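Local atomic coordinates of 2-keto acid:ferredoxin oxidoreductase subunit alpha (Pyrococcus furiosus, PDB entry 1YD7), a protein that probably catalyses, as one subunit of a heterotetramer, the ferredoxin-dependent oxidative decarboxylation of 2-oxoglutarate to succinyl-CoA. Residues A28-A33 and E54-Y59; C38-G43 and D64-Q69; A170-E175 and E203-N208. All blocks are in the same frame, centred on the assembly; numbering follows the deposited sequence.

Contact 1 of 3, residues A28-A33 and E54-Y59; sequences AIARAA and EAMALY
A30 and M56 mark the closest backbone approach of two helical segments that run roughly the same way, their axes 9.6 Å apart and crossing at -38°. The A30 CB methyl is at the centre of the contact. It meets the methyl of A55, CB to CB, at 3.8 Å, and lies equally close, 3.8 Å, to the SE atom of M56, a selenomethionine. The ring of Y59 adds a third neighbour: A30 CB sits near the ring plane, off the edge at CD2, at the looser distance of 4.5 Å.

M56 reaches along the other helix instead of ending at A30. Its CG stands beside its own backbone N, and bends at chi2 (-58°) and chi3 (-93°) fold the chain so that SE covers A30 while CE continues to the A33 CB methyl, 4.2 Å away. One bent side chain thus covers two alanines spaced almost one turn apart, and no hydrogen bond spans the two segments.

The polar fringe is organised by a third party. R31 NE and Y59 OH stay 4.3 Å apart, without bonding each other, yet both address OE2 of E27: the arginine by a salt bridge, the tyrosine by a hydrogen bond. R31 also pairs through NH1 with D21, and F15 packs edge-to-face with the Y59 ring, which helps fix both long groups at this margin.

Such packing through small alanine side chains joins helix 25-36 to helix 52-59, the connecting helix of a beta-alpha-beta unit. In the wider fold, helix 25-36 is wedged between helix 52-59 and helix 160-177, where T167, F164 and F171 receive I29, A32 and A33. I23 of strand 19-24 touches A28 and R31, while M56 leans on C38 just ahead of the parallel sheet.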
loop_
_atom_site.group_PDB
_atom_site.type_symbol
_atom_site.label_atom_id
_atom_site.label_comp_id
_atom_site.label_asym_id
_atom_site.label_seq_id
_atom_site.Cartn_x
_atom_site.Cartn_y
_atom_site.Cartn_z
ATOM N N ALA A 28 -8.414 1.531 5.287
ATOM C CA ALA A 28 -8.266 0.092 5.225
ATOM C C ALA A 28 -6.944 -0.296 4.544
ATOM O O ALA A 28 -6.243 -1.166 5.032
ATOM C CB ALA A 28 -9.435 -0.532 4.481
ATOM N N ILE A 29 -6.641 0.342 3.419
ATOM C CA ILE A 29 -5.336 0.185 2.748
ATOM C C ILE A 29 -4.154 0.445 3.706
ATOM O O ILE A 29 -3.316 -0.429 3.907
ATOM C CB ILE A 29 -5.247 1.079 1.483
ATOM C CG1 ILE A 29 -6.287 0.643 0.460
ATOM C CG2 ILE A 29 -3.864 1.030 0.877
ATOM C CD1 ILE A 29 -6.333 1.515 -0.813
ATOM N N ALA A 30 -4.145 1.598 4.360
ATOM C CA ALA A 30 -3.105 1.943 5.330
ATOM C C ALA A 30 -2.946 0.955 6.492
ATOM O O ALA A 30 -1.834 0.552 6.847
ATOM C CB ALA A 30 -3.361 3.349 5.879
ATOM N N ARG A 31 -4.058 0.582 7.115
ATOM C CA ARG A 31 -4.012 -0.379 8.203
ATOM C C ARG A 31 -3.489 -1.746 7.763
ATOM O O ARG A 31 -2.725 -2.384 8.493
ATOM C CB ARG A 31 -5.387 -0.552 8.830
ATOM C CG ARG A 31 -5.845 0.657 9.565
ATOM C CD ARG A 31 -7.075 0.362 10.460
ATOM N NE ARG A 31 -7.670 1.615 10.951
ATOM C CZ ARG A 31 -8.560 1.705 11.945
ATOM N NH1 ARG A 31 -8.939 0.641 12.644
ATOM N NH2 ARG A 31 -9.043 2.891 12.274
ATOM N N ALA A 32 -3.954 -2.203 6.605
ATOM C CA ALA A 32 -3.502 -3.466 6.022
ATOM C C ALA A 32 -1.997 -3.448 5.710
ATOM O O ALA A 32 -1.281 -4.395 6.024
ATOM C CB ALA A 32 -4.286 -3.768 4.755
ATOM N N ALA A 33 -1.548 -2.370 5.074
ATOM C CA ALA A 33 -0.150 -2.215 4.700
ATOM C C ALA A 33 0.732 -2.327 5.936
ATOM O O ALA A 33 1.641 -3.134 5.973
ATOM C CB ALA A 33 0.057 -0.906 3.977
ATOM N N GLU A 54 -1.795 10.912 4.229
ATOM C CA GLU A 54 -1.982 11.434 5.591
ATOM C C GLU A 54 -2.089 10.340 6.624
ATOM O O GLU A 54 -1.660 10.512 7.751
ATOM C CB GLU A 54 -3.224 12.335 5.683
ATOM C CG GLU A 54 -3.115 13.609 4.868
ATOM N N ALA A 55 -2.698 9.218 6.269
ATOM C CA ALA A 55 -2.819 8.119 7.228
ATOM C C ALA A 55 -1.438 7.527 7.484
ATOM O O ALA A 55 -1.085 7.273 8.626
ATOM C CB ALA A 55 -3.784 7.063 6.710
HETATM N N MSE A 56 -0.654 7.350 6.413
HETATM C CA MSE A 56 0.731 6.836 6.506
HETATM C C MSE A 56 1.661 7.838 7.210
HETATM O O MSE A 56 2.454 7.447 8.081
HETATM C CB MSE A 56 1.272 6.481 5.109
HETATM C CG MSE A 56 0.472 5.399 4.393
HETATM SE SE MSE A 56 0.393 3.717 5.414
HETATM C CE MSE A 56 1.984 2.745 4.607
ATOM N N ALA A 57 1.523 9.124 6.891
ATOM C CA ALA A 57 2.240 10.178 7.652
ATOM C C ALA A 57 1.967 10.123 9.147
ATOM O O ALA A 57 2.878 10.326 9.958
ATOM C CB ALA A 57 1.900 11.565 7.128
ATOM N N LEU A 58 0.717 9.863 9.531
ATOM C CA LEU A 58 0.401 9.689 10.958
ATOM C C LEU A 58 0.946 8.399 11.537
ATOM O O LEU A 58 1.542 8.392 12.604
ATOM C CB LEU A 58 -1.120 9.735 11.170
ATOM C CG LEU A 58 -1.660 9.487 12.579
ATOM C CD1 LEU A 58 -1.347 10.686 13.472
ATOM C CD2 LEU A 58 -3.142 9.233 12.500
ATOM N N TYR A 59 0.708 7.286 10.858
ATOM C CA TYR A 59 0.968 5.987 11.470
ATOM C C TYR A 59 2.431 5.540 11.434
ATOM O O TYR A 59 2.874 4.875 12.365
ATOM C CB TYR A 59 0.118 4.885 10.810
ATOM C CG TYR A 59 -1.387 4.991 11.018
ATOM C CD1 TYR A 59 -1.915 5.477 12.216
ATOM C CD2 TYR A 59 -2.276 4.536 10.039
ATOM C CE1 TYR A 59 -3.285 5.566 12.421
ATOM C CE2 TYR A 59 -3.657 4.589 10.237
ATOM C CZ TYR A 59 -4.149 5.119 11.444
ATOM O OH TYR A 59 -5.478 5.195 11.691
#

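Contact 2 of 3, residues C38-G43 and D64-Q69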
loop_
_atom_site.group_PDB
_atom_site.type_symbol
_atom_site.label_atom_id
_atom_site.label_comp_id
_atom_site.label_asym_id
_atom_site.label_seq_id
_atom_site.Cartn_x
_atom_site.Cartn_y
_atom_site.Cartn_z
ATOM N N CYS A 38 4.692 -3.296 6.142
ATOM C CA CYS A 38 5.218 -2.142 5.426
ATOM C C CYS A 38 5.764 -1.111 6.423
ATOM O O CYS A 38 5.058 -0.692 7.355
ATOM C CB CYS A 38 4.142 -1.487 4.584
ATOM S SG CYS A 38 4.691 -0.105 3.597
ATOM N N ARG A 39 7.021 -0.725 6.213
ATOM C CA ARG A 39 7.679 0.298 7.012
ATOM C C ARG A 39 8.292 1.387 6.168
ATOM O O ARG A 39 8.912 2.276 6.688
ATOM C CB ARG A 39 8.710 -0.331 7.934
ATOM C CG ARG A 39 8.093 -1.235 8.985
ATOM C CD ARG A 39 7.096 -0.463 9.883
ATOM N NE ARG A 39 6.500 -1.298 10.937
ATOM C CZ ARG A 39 5.402 -2.050 10.811
ATOM N NH1 ARG A 39 4.713 -2.102 9.684
ATOM N NH2 ARG A 39 4.971 -2.743 11.845
ATOM N N PHE A 40 8.047 1.370 4.868
ATOM C CA PHE A 40 8.515 2.426 4.044
ATOM C C PHE A 40 7.447 2.826 3.055
ATOM O O PHE A 40 6.950 1.971 2.307
ATOM C CB PHE A 40 9.780 1.983 3.263
ATOM C CG PHE A 40 10.352 3.067 2.453
ATOM C CD1 PHE A 40 11.354 3.879 2.975
ATOM C CD2 PHE A 40 9.855 3.341 1.195
ATOM C CE1 PHE A 40 11.876 4.933 2.219
ATOM C CE2 PHE A 40 10.351 4.415 0.445
ATOM C CZ PHE A 40 11.371 5.195 0.951
ATOM N N TYR A 41 7.153 4.124 2.990
ATOM C CA TYR A 41 6.145 4.658 2.069
ATOM C C TYR A 41 6.691 5.927 1.427
ATOM O O TYR A 41 7.199 6.818 2.118
ATOM C CB TYR A 41 4.820 4.959 2.821
ATOM C CG TYR A 41 3.708 5.562 1.956
ATOM C CD1 TYR A 41 2.727 4.765 1.393
ATOM C CD2 TYR A 41 3.648 6.907 1.704
ATOM C CE1 TYR A 41 1.711 5.295 0.604
ATOM C CE2 TYR A 41 2.660 7.448 0.897
ATOM C CZ TYR A 41 1.688 6.634 0.361
ATOM O OH TYR A 41 0.686 7.172 -0.416
ATOM N N ALA A 42 6.596 6.024 0.113
ATOM C CA ALA A 42 7.011 7.234 -0.583
ATOM C C ALA A 42 5.885 7.702 -1.483
ATOM O O ALA A 42 5.269 6.911 -2.220
ATOM C CB ALA A 42 8.285 6.997 -1.381
ATOM N N GLY A 43 5.590 8.995 -1.403
ATOM C CA GLY A 43 4.519 9.577 -2.188
ATOM C C GLY A 43 4.376 11.051 -1.899
ATOM O O GLY A 43 5.175 11.620 -1.164
ATOM N N ASP A 64 7.802 2.943 13.782
ATOM C CA ASP A 64 9.237 2.973 13.414
ATOM C C ASP A 64 9.417 2.786 11.906
ATOM O O ASP A 64 10.269 2.043 11.445
ATOM C CB ASP A 64 10.040 1.936 14.211
ATOM C CG ASP A 64 9.933 2.158 15.724
ATOM O OD1 ASP A 64 10.266 3.291 16.189
ATOM O OD2 ASP A 64 9.488 1.213 16.439
ATOM N N GLY A 65 8.554 3.454 11.161
ATOM C CA GLY A 65 8.542 3.402 9.731
ATOM C C GLY A 65 8.764 4.795 9.223
ATOM O O GLY A 65 8.895 5.736 10.007
ATOM N N VAL A 66 8.733 4.929 7.903
ATOM C CA VAL A 66 9.253 6.086 7.209
ATOM C C VAL A 66 8.218 6.458 6.197
ATOM O O VAL A 66 7.713 5.581 5.484
ATOM C CB VAL A 66 10.586 5.664 6.457
ATOM C CG1 VAL A 66 10.999 6.656 5.399
ATOM C CG2 VAL A 66 11.725 5.442 7.440
ATOM N N VAL A 67 7.902 7.747 6.118
ATOM C CA VAL A 67 7.202 8.329 4.987
ATOM C C VAL A 67 8.128 9.373 4.363
ATOM O O VAL A 67 8.574 10.289 5.035
ATOM C CB VAL A 67 5.871 8.994 5.411
ATOM C CG1 VAL A 67 5.164 9.629 4.229
ATOM C CG2 VAL A 67 4.989 7.962 6.048
ATOM N N ILE A 68 8.425 9.212 3.089
ATOM C CA ILE A 68 9.233 10.152 2.357
ATOM C C ILE A 68 8.265 10.865 1.424
ATOM O O ILE A 68 7.465 10.236 0.741
ATOM C CB ILE A 68 10.376 9.416 1.566
ATOM C CG1 ILE A 68 11.368 8.770 2.526
ATOM C CG2 ILE A 68 11.136 10.356 0.635
ATOM C CD1 ILE A 68 11.817 9.654 3.674
ATOM N N GLN A 69 8.311 12.183 1.414
ATOM C CA GLN A 69 7.408 12.951 0.595
ATOM C C GLN A 69 8.149 13.410 -0.648
ATOM O O GLN A 69 9.198 14.021 -0.549
ATOM C CB GLN A 69 6.851 14.135 1.388
ATOM C CG GLN A 69 6.001 15.057 0.543
ATOM C CD GLN A 69 5.161 16.015 1.364
ATOM O OE1 GLN A 69 5.129 15.948 2.598
ATOM N NE2 GLN A 69 4.471 16.913 0.675
#
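Y41 of strand 40-43 lies between V66 and I68 of strand 66-69 in parallel pairing: its N donates to V66 O and its O accepts I68 N, both at 2.9 Å. G43 N extends the pattern to I68 O at 3.1 Å. The bonds are more bent at the R39 end, with an N-H...O angle of 137° for V66 N to R39 O, also 2.9 Å long, than farther along, where I68 N to Y41 O reaches 166°.

The tight part is apolar. With CG anti to the backbone N (chi1 -177°), F40 carries its ring obliquely to the V66 and I68 side chains, where CD1 meets V66 CG1 at 3.7 Å and CE1 meets I68 CG1 at 3.9 Å. On the opposite face Y41 CD2 runs alongside V67 CG1 at 4.0 Å.

Looseness comes at the R39 and D64 end. D64 is exposed, and its OD2 remains 6.7 Å from R39 NE; R39 instead turns back, giving NH1 to C38 O and to I34 O.

Strand 66-69 is one edge of the parallel sheet within this chain, while strand 90-95 flanks strand 40-43 on its other side. Helix 52-59, the crossover of this beta-alpha-beta unit, covers the face bearing Y41 and V67.

Contact 3 of 3, residues A170-E175 and E203-N208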
loop_
_atom_site.group_PDB
_atom_site.type_symbol
_atom_site.label_atom_id
_atom_site.label_comp_id
_atom_site.label_asym_id
_atom_site.label_seq_id
_atom_site.Cartn_x
_atom_site.Cartn_y
_atom_site.Cartn_z
ATOM N N ALA A 170 -1.591 -8.229 -1.630
ATOM C CA ALA A 170 -0.620 -7.620 -2.524
ATOM C C ALA A 170 0.800 -7.669 -1.941
ATOM O O ALA A 170 1.735 -7.891 -2.677
ATOM C CB ALA A 170 -0.991 -6.201 -2.852
ATOM N N PHE A 171 0.946 -7.431 -0.638
ATOM C CA PHE A 171 2.244 -7.554 0.007
ATOM C C PHE A 171 2.688 -9.020 -0.039
ATOM O O PHE A 171 3.830 -9.300 -0.428
ATOM C CB PHE A 171 2.244 -7.005 1.443
ATOM C CG PHE A 171 2.353 -5.519 1.506
ATOM C CD1 PHE A 171 1.218 -4.724 1.688
ATOM C CD2 PHE A 171 3.573 -4.908 1.348
ATOM C CE1 PHE A 171 1.303 -3.354 1.682
ATOM C CE2 PHE A 171 3.676 -3.531 1.373
ATOM C CZ PHE A 171 2.528 -2.742 1.545
ATOM N N ASN A 172 1.789 -9.943 0.305
ATOM C CA ASN A 172 2.121 -11.371 0.255
ATOM C C ASN A 172 2.560 -11.821 -1.114
ATOM O O ASN A 172 3.525 -12.555 -1.199
ATOM C CB ASN A 172 1.004 -12.271 0.767
ATOM C CG ASN A 172 0.862 -12.185 2.226
ATOM O OD1 ASN A 172 1.752 -11.664 2.872
ATOM N ND2 ASN A 172 -0.267 -12.671 2.778
ATOM N N LEU A 173 1.917 -11.333 -2.175
ATOM C CA LEU A 173 2.314 -11.710 -3.548
ATOM C C LEU A 173 3.651 -11.101 -3.956
ATOM O O LEU A 173 4.387 -11.735 -4.699
ATOM C CB LEU A 173 1.246 -11.325 -4.611
ATOM C CG LEU A 173 -0.122 -12.038 -4.468
ATOM C CD1 LEU A 173 -1.210 -11.338 -5.313
ATOM C CD2 LEU A 173 -0.042 -13.539 -4.802
ATOM N N SER A 174 3.921 -9.850 -3.567
ATOM C CA SER A 174 5.162 -9.196 -4.003
ATOM C C SER A 174 6.346 -9.895 -3.303
ATOM O O SER A 174 7.352 -10.119 -3.906
ATOM C CB SER A 174 5.181 -7.674 -3.758
ATOM O OG SER A 174 5.222 -7.372 -2.388
ATOM N N GLU A 175 6.180 -10.264 -2.053
ATOM C CA GLU A 175 7.186 -11.054 -1.356
ATOM C C GLU A 175 7.348 -12.486 -1.908
ATOM O O GLU A 175 8.475 -12.892 -2.212
ATOM C CB GLU A 175 6.891 -11.101 0.126
ATOM C CG GLU A 175 6.839 -9.733 0.799
ATOM C CD GLU A 175 8.198 -9.090 0.967
ATOM O OE1 GLU A 175 9.119 -9.823 1.305
ATOM O OE2 GLU A 175 8.351 -7.866 0.749
ATOM N N GLU A 203 -3.577 -13.348 13.705
ATOM C CA GLU A 203 -4.620 -13.887 12.833
ATOM C C GLU A 203 -4.324 -13.756 11.347
ATOM O O GLU A 203 -5.084 -14.275 10.533
ATOM C CB GLU A 203 -5.954 -13.182 13.113
ATOM C CG GLU A 203 -6.481 -13.468 14.496
ATOM C CD GLU A 203 -7.629 -12.570 14.882
ATOM O OE1 GLU A 203 -8.202 -11.921 14.002
ATOM O OE2 GLU A 203 -7.943 -12.502 16.080
ATOM N N ILE A 204 -3.257 -13.040 10.985
ATOM C CA ILE A 204 -2.944 -12.775 9.569
ATOM C C ILE A 204 -1.703 -13.539 9.080
ATOM O O ILE A 204 -0.619 -13.440 9.670
ATOM C CB ILE A 204 -2.722 -11.255 9.304
ATOM C CG1 ILE A 204 -3.808 -10.430 9.992
ATOM C CG2 ILE A 204 -2.722 -10.966 7.803
ATOM C CD1 ILE A 204 -3.622 -8.933 9.917
ATOM N N GLU A 205 -1.883 -14.264 7.979
ATOM C CA GLU A 205 -0.799 -14.939 7.281
ATOM C C GLU A 205 0.013 -13.932 6.467
ATOM O O GLU A 205 -0.478 -13.385 5.478
ATOM C CB GLU A 205 -1.352 -16.044 6.354
ATOM C CG GLU A 205 -0.356 -17.208 6.044
ATOM C CD GLU A 205 0.021 -17.385 4.553
ATOM O OE1 GLU A 205 -0.553 -16.711 3.664
ATOM O OE2 GLU A 205 0.905 -18.231 4.269
ATOM N N ILE A 206 1.255 -13.701 6.896
ATOM C CA ILE A 206 2.211 -12.869 6.166
ATOM C C ILE A 206 3.313 -13.726 5.530
ATOM O O ILE A 206 3.938 -14.524 6.206
ATOM C CB ILE A 206 2.855 -11.813 7.099
ATOM C CG1 ILE A 206 1.788 -10.921 7.758
ATOM C CG2 ILE A 206 3.841 -10.956 6.343
ATOM C CD1 ILE A 206 0.828 -10.307 6.798
ATOM N N ILE A 207 3.523 -13.573 4.224
ATOM C CA ILE A 207 4.687 -14.143 3.550
ATOM C C ILE A 207 5.817 -13.099 3.455
ATOM O O ILE A 207 5.584 -11.951 3.063
ATOM C CB ILE A 207 4.356 -14.598 2.121
ATOM C CG1 ILE A 207 3.211 -15.609 2.114
ATOM C CG2 ILE A 207 5.606 -15.224 1.440
ATOM C CD1 ILE A 207 2.798 -16.031 0.709
ATOM N N ASN A 208 7.037 -13.510 3.799
ATOM C CA ASN A 208 8.233 -12.671 3.644
ATOM C C ASN A 208 9.180 -13.220 2.570
ATOM O O ASN A 208 9.249 -14.422 2.355
ATOM C CB ASN A 208 8.918 -12.509 4.987
ATOM C CG ASN A 208 8.081 -11.694 5.954
ATOM O OD1 ASN A 208 7.639 -10.579 5.626
ATOM N ND2 ASN A 208 7.838 -12.243 7.146
HETATM O O HOH W 1 3.916 -9.575 2.841
#
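N172 grips the irregular segment 203-208 with both ends of its amide, spanning two residues of backbone. ND2 donates to E205 O at 2.8 Å, and OD1 accepts the I207 N-H at 2.9 Å. The latter bond is nearly straight at hydrogen (166°), but the donor stands well above the carbonyl plane of the amide, 63° out of it. Water 1 gives OD1 a second donor at 3.0 Å and sends another hydrogen to I207 O at 2.9 Å, so the asparagine oxygen reaches both the N-H and the carbonyl of one residue, the second through water.

Beside the amide, I207 points toward the helix and lays CD1 along N172, 4.2 Å from CB, while one helical turn on E175 brings its CB to within 3.3 Å of I207 O. E175 OE1 comes to 3.6 Å from N208 C, while OE2 forms a salt bridge with R209.

What positions N172 is first its own torsion: CG lies beside the backbone N and opposite the carbonyl carbon (chi1 -72°), which directs the amide off the helix flank. Helix 160-177 is itself seated on the sheet side through A170, L173 and S174 against V181, and F171 packs on helix 25-36. Farther out, K89 touches E175, I206 and N208.

Substituting alanine at this position would probably leave E205 O and I207 N without their protein partner and water 1 without its bond to the asparagine oxygen, with segment 203-208 more able to shift. The chemistry is that of a side-chain amide standing in for a peptide group: a segment without regular secondary structure has a backbone donor and acceptor met by one asparagine at the protein surface.

In the fold
From the N terminus, helix 25-36 supplies 28-33, and the chain turns at once into 38-43. Contact 1 closes when 54-59 returns to the first helix, and contact 2 when 64-69 joins the sheet; each spans 20 intervening residues, and because their segments alternate the two loops cross. M56 and Y41, which touch, knit them together. Contact 3 follows in series, closing a later loop of 27 intervening residues by fastening the loop after strand 193-198 to helix 160-177. F171 bridges back, touching A33 of contact 1 and C38 of contact 2. Together they join two sheet strands, three helices and a loop, consistent with a thiamine-diphosphate-binding type of domain.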